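Local coordinates for protein putative alpha-L-fucosidase (Bacteroides thetaiotaomicron, PDB 4H41) that is a putative alpha-L-fucosidase with a TIM-barrel fold, probably a glycoside hydrolase acting on host glycans in carbohydrate metabolism, at residues Y117-R125 and E135-V146. Residues are numbered along the deposited sequence; the frame is centred on the assembly and turned at random.
Sequences YFGLYDSGR and EIEDNKYVIDEV
Asn139 reaches Tyr121 with its CG anti to its own carbonyl carbon (chi1 -83°), while Glu135, bent at chi2 (-57°), curls its carboxylate back onto Ser123. This is a beta-alpha unit of a TIM barrel: helix 136-151 packs on the outside of strand 115-119 and on the loop leaving that strand's C-terminal end. The Asn139 amide works as a two-sided clamp on one loop residue. Its OD1 takes the Tyr121 N-H on a lone pair in the carbonyl plane, at 2.8 Å from N, and ND2 gives an almost straight bond (171°) to Tyr121 O. ND2 also donates to Glu135 O at 3.0 Å, which helps fix the amide's rotation. A leucine here would probably leave Tyr121 N and O, and Glu135 O, without these mates and weaken the hold on the loop at Tyr121.

Further along the helix, between it and the barrel wall, the Phe118 ring takes Val146 CG1 over the centre of one face, 3.7 Å from the centroid, and Val142 CG1 at its edge. Leu120 CD2 lies against Ile143 CG1, a pair backed by Trp160 of the next strand.

At the loop end, Ser123 grips both Glu135 oxygens from their syn sides, N to OE1 and OG to OE2, tilted out of the carboxylate plane. A water donates to Glu135 OE2 and Asp122 OD1, bridging two carboxylates and probably easing their repulsion; Asp122 OD2 is held by Trp127 and His44. Asp138 OD1 is taken by Tyr88; its OD2 meets the Tyr121 ring edge at CE2 (3.5 Å) and receives Arg125 NH1 at 2.7 Å, in the guanidinium plane but from above the carboxylate.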
ATOM      1  N   TYR B 117     -14.604 -20.712 -15.527  1.00 18.23           N
ATOM      2  CA  TYR B 117     -15.900 -20.036 -15.440  1.00 17.52           C
ATOM      3  C   TYR B 117     -15.748 -18.625 -16.029  1.00 20.41           C
ATOM      4  O   TYR B 117     -14.856 -17.891 -15.635  1.00 19.81           O
ATOM      5  CB  TYR B 117     -16.417 -19.926 -14.011  1.00 18.08           C
ATOM      6  CG  TYR B 117     -17.066 -21.168 -13.476  1.00 19.48           C
ATOM      7  CD1 TYR B 117     -16.342 -22.349 -13.330  1.00 21.73           C
ATOM      8  CD2 TYR B 117     -18.378 -21.148 -13.014  1.00 20.23           C
ATOM      9  CE1 TYR B 117     -16.929 -23.494 -12.782  1.00 24.83           C
ATOM     10  CE2 TYR B 117     -18.970 -22.284 -12.466  1.00 20.15           C
ATOM     11  CZ  TYR B 117     -18.229 -23.440 -12.318  1.00 22.22           C
ATOM     12  OH  TYR B 117     -18.791 -24.551 -11.763  1.00 28.05           O
ATOM     13  N   PHE B 118     -16.677 -18.242 -16.894  1.00 18.05           N
ATOM     14  CA  PHE B 118     -16.701 -16.954 -17.570  1.00 16.81           C
ATOM     15  C   PHE B 118     -17.536 -15.949 -16.791  1.00 20.03           C
ATOM     16  O   PHE B 118     -18.721 -16.144 -16.625  1.00 20.14           O
ATOM     17  CB  PHE B 118     -17.292 -17.150 -18.987  1.00 19.28           C
ATOM     18  CG  PHE B 118     -17.291 -15.877 -19.792  1.00 21.36           C
ATOM     19  CD1 PHE B 118     -16.174 -15.502 -20.519  1.00 23.10           C
ATOM     20  CD2 PHE B 118     -18.390 -15.025 -19.779  1.00 20.64           C
ATOM     21  CE1 PHE B 118     -16.175 -14.328 -21.263  1.00 24.22           C
ATOM     22  CE2 PHE B 118     -18.403 -13.857 -20.555  1.00 23.72           C
ATOM     23  CZ  PHE B 118     -17.302 -13.527 -21.295  1.00 21.62           C
ATOM     24  N   GLY B 119     -16.914 -14.877 -16.330  1.00 17.60           N
ATOM     25  CA  GLY B 119     -17.623 -13.811 -15.633  1.00 16.81           C
ATOM     26  C   GLY B 119     -18.339 -12.888 -16.598  1.00 22.00           C
ATOM     27  O   GLY B 119     -17.746 -12.410 -17.578  1.00 20.73           O
ATOM     28  N   LEU B 120     -19.586 -12.549 -16.291  1.00 19.34           N
ATOM     29  CA  LEU B 120     -20.354 -11.673 -17.162  1.00 21.15           C
ATOM     30  C   LEU B 120     -19.825 -10.248 -17.139  1.00 22.51           C
ATOM     31  O   LEU B 120     -19.090  -9.829 -16.243  1.00 18.92           O
ATOM     32  CB  LEU B 120     -21.855 -11.717 -16.784  1.00 21.61           C
ATOM     33  CG  LEU B 120     -22.542 -13.077 -16.951  1.00 24.26           C
ATOM     34  CD1 LEU B 120     -24.032 -12.952 -16.760  1.00 24.58           C
ATOM     35  CD2 LEU B 120     -22.225 -13.696 -18.340  1.00 27.10           C
ATOM     36  N   TYR B 121     -20.218  -9.504 -18.168  1.00 20.33           N
ATOM     37  CA  TYR B 121     -19.792  -8.136 -18.362  1.00 20.93           C
ATOM     38  C   TYR B 121     -20.446  -7.213 -17.317  1.00 22.81           C
ATOM     39  O   TYR B 121     -21.632  -7.354 -17.019  1.00 22.93           O
ATOM     40  CB  TYR B 121     -20.149  -7.690 -19.795  1.00 19.30           C
ATOM     41  CG  TYR B 121     -19.877  -6.234 -20.081  1.00 21.89           C
ATOM     42  CD1 TYR B 121     -18.579  -5.743 -20.130  1.00 22.82           C
ATOM     43  CD2 TYR B 121     -20.920  -5.335 -20.250  1.00 23.06           C
ATOM     44  CE1 TYR B 121     -18.324  -4.388 -20.364  1.00 21.73           C
ATOM     45  CE2 TYR B 121     -20.682  -3.985 -20.474  1.00 25.39           C
ATOM     46  CZ  TYR B 121     -19.384  -3.508 -20.510  1.00 26.53           C
ATOM     47  OH  TYR B 121     -19.222  -2.161 -20.681  1.00 24.70           O
ATOM     48  N   ASP B 122     -19.683  -6.248 -16.833  1.00 18.88           N
ATOM     49  CA  ASP B 122     -20.129  -5.234 -15.877  1.00 19.07           C
ATOM     50  C   ASP B 122     -20.054  -3.869 -16.561  1.00 24.21           C
ATOM     51  O   ASP B 122     -18.964  -3.322 -16.762  1.00 22.67           O
ATOM     52  CB  ASP B 122     -19.254  -5.300 -14.617  1.00 20.05           C
ATOM     53  CG  ASP B 122     -19.660  -4.352 -13.490  1.00 21.80           C
ATOM     54  OD1 ASP B 122     -20.515  -3.463 -13.730  1.00 22.41           O
ATOM     55  OD2 ASP B 122     -19.064  -4.437 -12.409  1.00 23.79           O
ATOM     56  N   SER B 123     -21.210  -3.303 -16.920  1.00 23.14           N
ATOM     57  CA  SER B 123     -21.226  -2.026 -17.662  1.00 24.22           C
ATOM     58  C   SER B 123     -20.986  -0.785 -16.829  1.00 26.16           C
ATOM     59  O   SER B 123     -20.774   0.272 -17.419  1.00 25.18           O
ATOM     60  CB  SER B 123     -22.564  -1.831 -18.383  1.00 29.47           C
ATOM     61  OG  SER B 123     -23.592  -1.420 -17.489  1.00 29.00           O
ATOM     62  N   GLY B 124     -21.125  -0.877 -15.521  1.00 23.37           N
ATOM     63  CA  GLY B 124     -21.032   0.263 -14.619  1.00 23.46           C
ATOM     64  C   GLY B 124     -22.381   0.906 -14.326  1.00 28.48           C
ATOM     65  O   GLY B 124     -22.504   1.644 -13.354  1.00 26.46           O
ATOM     66  N   ARG B 125     -23.424   0.605 -15.123  1.00 26.57           N
ATOM     67  CA  ARG B 125     -24.758   1.207 -14.979  1.00 26.57           C
ATOM     68  C   ARG B 125     -25.424   0.814 -13.666  1.00 27.96           C
ATOM     69  O   ARG B 125     -26.034   1.659 -13.015  1.00 27.82           O
ATOM     70  CB  ARG B 125     -25.673   0.805 -16.145  1.00 25.57           C
ATOM     71  CG  ARG B 125     -25.267   1.460 -17.453  1.00 31.42           C
ATOM     72  CD  ARG B 125     -26.238   1.111 -18.581  1.00 39.71           C
ATOM     73  NE  ARG B 125     -25.619   1.372 -19.886  1.00 52.70           N
ATOM     74  CZ  ARG B 125     -25.019   0.481 -20.674  1.00 64.70           C
ATOM     75  NH1 ARG B 125     -24.988  -0.799 -20.338  1.00 42.04           N
ATOM     76  NH2 ARG B 125     -24.478   0.861 -21.828  1.00 61.67           N
ATOM     77  N   GLU B 135     -27.823  -4.325 -16.332  1.00 25.79           N
ATOM     78  CA  GLU B 135     -26.748  -5.194 -16.806  1.00 24.53           C
ATOM     79  C   GLU B 135     -27.210  -6.278 -17.773  1.00 28.08           C
ATOM     80  O   GLU B 135     -26.382  -6.951 -18.393  1.00 27.41           O
ATOM     81  CB  GLU B 135     -26.058  -5.819 -15.595  1.00 24.33           C
ATOM     82  CG  GLU B 135     -25.415  -4.790 -14.658  1.00 32.63           C
ATOM     83  CD  GLU B 135     -24.401  -3.896 -15.351  1.00 35.43           C
ATOM     84  OE1 GLU B 135     -23.770  -4.368 -16.323  1.00 28.73           O
ATOM     85  OE2 GLU B 135     -24.353  -2.688 -15.038  1.00 26.83           O
ATOM     86  N   ILE B 136     -28.512  -6.458 -17.917  1.00 25.05           N
ATOM     87  CA  ILE B 136     -29.026  -7.529 -18.763  1.00 24.59           C
ATOM     88  C   ILE B 136     -28.681  -7.329 -20.242  1.00 27.22           C
ATOM     89  O   ILE B 136     -28.212  -8.274 -20.875  1.00 24.96           O
ATOM     90  CB  ILE B 136     -30.561  -7.664 -18.611  1.00 27.10           C
ATOM     91  CG1 ILE B 136     -30.976  -7.986 -17.145  1.00 25.00           C
ATOM     92  CG2 ILE B 136     -31.084  -8.769 -19.558  1.00 31.12           C
ATOM     93  CD1 ILE B 136     -32.421  -7.765 -16.891  1.00 29.15           C
ATOM     94  N   GLU B 137     -28.963  -6.140 -20.808  1.00 28.76           N
ATOM     95  CA  GLU B 137     -28.876  -5.941 -22.254  1.00 29.13           C
ATOM     96  C   GLU B 137     -27.512  -6.234 -22.863  1.00 29.71           C
ATOM     97  O   GLU B 137     -27.464  -6.997 -23.832  1.00 28.94           O
ATOM     98  CB  GLU B 137     -29.314  -4.540 -22.656  1.00 32.04           C
ATOM     99  CG  GLU B 137     -29.505  -4.397 -24.160  1.00 49.52           C
ATOM    100  CD  GLU B 137     -30.446  -3.287 -24.579  1.00 88.79           C
ATOM    101  OE1 GLU B 137     -30.460  -2.232 -23.904  1.00 91.58           O
ATOM    102  OE2 GLU B 137     -31.162  -3.468 -25.591  1.00 94.78           O
ATOM    103  N   ASP B 138     -26.436  -5.656 -22.356  1.00 26.70           N
ATOM    104  CA  ASP B 138     -25.091  -5.914 -22.948  1.00 24.57           C
ATOM    105  C   ASP B 138     -24.722  -7.375 -22.816  1.00 25.81           C
ATOM    106  O   ASP B 138     -24.110  -7.923 -23.723  1.00 23.00           O
ATOM    107  CB  ASP B 138     -24.003  -5.067 -22.303  1.00 25.86           C
ATOM    108  CG  ASP B 138     -24.090  -3.573 -22.584  1.00 31.77           C
ATOM    109  OD1 ASP B 138     -24.631  -3.190 -23.634  1.00 30.66           O
ATOM    110  OD2 ASP B 138     -23.731  -2.802 -21.710  1.00 34.23           O
ATOM    111  N   ASN B 139     -25.118  -8.028 -21.693  1.00 24.82           N
ATOM    112  CA  ASN B 139     -24.793  -9.431 -21.515  1.00 23.98           C
ATOM    113  C   ASN B 139     -25.572 -10.312 -22.488  1.00 25.37           C
ATOM    114  O   ASN B 139     -25.056 -11.367 -22.808  1.00 26.24           O
ATOM    115  CB  ASN B 139     -24.961  -9.895 -20.106  1.00 23.20           C
ATOM    116  CG  ASN B 139     -23.751  -9.550 -19.306  1.00 25.62           C
ATOM    117  OD1 ASN B 139     -22.627 -10.045 -19.585  1.00 23.10           O
ATOM    118  ND2 ASN B 139     -23.894  -8.617 -18.390  1.00 22.83           N
ATOM    119  N   LYS B 140     -26.731  -9.873 -23.035  1.00 24.17           N
ATOM    120  CA  LYS B 140     -27.387 -10.664 -24.075  1.00 26.32           C
ATOM    121  C   LYS B 140     -26.461 -10.866 -25.272  1.00 29.43           C
ATOM    122  O   LYS B 140     -26.417 -11.963 -25.833  1.00 31.57           O
ATOM    123  CB  LYS B 140     -28.701 -10.031 -24.551  1.00 28.03           C
ATOM    124  CG  LYS B 140     -29.749  -9.911 -23.476  1.00 40.59           C
ATOM    125  CD  LYS B 140     -31.113  -9.702 -24.068  1.00 54.82           C
ATOM    126  CE  LYS B 140     -32.086  -9.351 -22.975  1.00 77.25           C
ATOM    127  NZ  LYS B 140     -33.505  -9.428 -23.406  1.00 98.39           N
ATOM    128  N   TYR B 141     -25.719  -9.829 -25.649  1.00 26.45           N
ATOM    129  CA  TYR B 141     -24.791  -9.892 -26.779  1.00 26.61           C
ATOM    130  C   TYR B 141     -23.508 -10.587 -26.396  1.00 28.46           C
ATOM    131  O   TYR B 141     -22.995 -11.368 -27.185  1.00 28.73           O
ATOM    132  CB  TYR B 141     -24.470  -8.491 -27.293  1.00 28.47           C
ATOM    133  CG  TYR B 141     -25.682  -7.806 -27.860  1.00 34.72           C
ATOM    134  CD1 TYR B 141     -26.053  -7.989 -29.189  1.00 39.53           C
ATOM    135  CD2 TYR B 141     -26.500  -7.028 -27.057  1.00 36.35           C
ATOM    136  CE1 TYR B 141     -27.180  -7.366 -29.718  1.00 40.71           C
ATOM    137  CE2 TYR B 141     -27.640  -6.416 -27.564  1.00 39.64           C
ATOM    138  CZ  TYR B 141     -27.983  -6.592 -28.896  1.00 51.52           C
ATOM    139  OH  TYR B 141     -29.113  -5.988 -29.394  1.00 56.42           O
ATOM    140  N   VAL B 142     -22.983 -10.310 -25.188  1.00 25.31           N
ATOM    141  CA  VAL B 142     -21.737 -10.915 -24.713  1.00 23.30           C
ATOM    142  C   VAL B 142     -21.885 -12.423 -24.598  1.00 26.98           C
ATOM    143  O   VAL B 142     -21.024 -13.153 -25.098  1.00 27.47           O
ATOM    144  CB  VAL B 142     -21.264 -10.278 -23.384  1.00 23.69           C
ATOM    145  CG1 VAL B 142     -20.152 -11.104 -22.716  1.00 21.87           C
ATOM    146  CG2 VAL B 142     -20.796  -8.828 -23.606  1.00 23.81           C
ATOM    147  N   ILE B 143     -22.923 -12.892 -23.897  1.00 24.15           N
ATOM    148  CA  ILE B 143     -23.162 -14.327 -23.768  1.00 24.33           C
ATOM    149  C   ILE B 143     -23.229 -14.987 -25.156  1.00 28.26           C
ATOM    150  O   ILE B 143     -22.577 -16.000 -25.360  1.00 28.97           O
ATOM    151  CB  ILE B 143     -24.439 -14.602 -22.934  1.00 24.96           C
ATOM    152  CG1 ILE B 143     -24.229 -14.136 -21.462  1.00 23.09           C
ATOM    153  CG2 ILE B 143     -24.838 -16.108 -22.969  1.00 27.81           C
ATOM    154  CD1 ILE B 143     -25.582 -13.912 -20.655  1.00 21.63           C
ATOM    155  N   ASP B 144     -23.984 -14.420 -26.087  1.00 27.23           N
ATOM    156  CA  ASP B 144     -24.151 -14.986 -27.439  1.00 28.18           C
ATOM    157  C   ASP B 144     -22.801 -15.117 -28.179  1.00 32.82           C
ATOM    158  O   ASP B 144     -22.456 -16.201 -28.641  1.00 30.66           O
ATOM    159  CB  ASP B 144     -25.101 -14.133 -28.259  1.00 30.88           C
ATOM    160  CG  ASP B 144     -25.127 -14.522 -29.739  1.00 46.01           C
ATOM    161  OD1 ASP B 144     -25.511 -15.682 -30.042  1.00 42.84           O
ATOM    162  OD2 ASP B 144     -24.661 -13.696 -30.587  1.00 54.21           O
ATOM    163  N   GLU B 145     -21.999 -14.062 -28.183  1.00 31.64           N
ATOM    164  CA  GLU B 145     -20.739 -14.088 -28.954  1.00 31.07           C
ATOM    165  C   GLU B 145     -19.682 -14.948 -28.273  1.00 30.36           C
ATOM    166  O   GLU B 145     -18.949 -15.664 -28.944  1.00 28.67           O
ATOM    167  CB  GLU B 145     -20.220 -12.655 -29.258  1.00 32.41           C
ATOM    168  CG  GLU B 145     -19.735 -11.882 -28.066  1.00 36.66           C
ATOM    169  CD  GLU B 145     -19.256 -10.465 -28.315  1.00 44.67           C
ATOM    170  OE1 GLU B 145     -19.594  -9.855 -29.352  1.00 34.68           O
ATOM    171  OE2 GLU B 145     -18.568  -9.944 -27.413  1.00 33.71           O
ATOM    172  N   VAL B 146     -19.646 -14.936 -26.951  1.00 28.23           N
ATOM    173  CA  VAL B 146     -18.686 -15.714 -26.197  1.00 26.43           C
ATOM    174  C   VAL B 146     -18.954 -17.223 -26.322  1.00 29.10           C
ATOM    175  O   VAL B 146     -18.003 -17.986 -26.417  1.00 29.04           O
ATOM    176  CB  VAL B 146     -18.658 -15.209 -24.736  1.00 30.39           C
ATOM    177  CG1 VAL B 146     -18.146 -16.255 -23.789  1.00 30.40           C
ATOM    178  CG2 VAL B 146     -17.819 -13.935 -24.672  1.00 29.07           C
TER
HETATM  179  O   HOH W   1     -22.633  -1.914 -13.001  1.00 23.05           O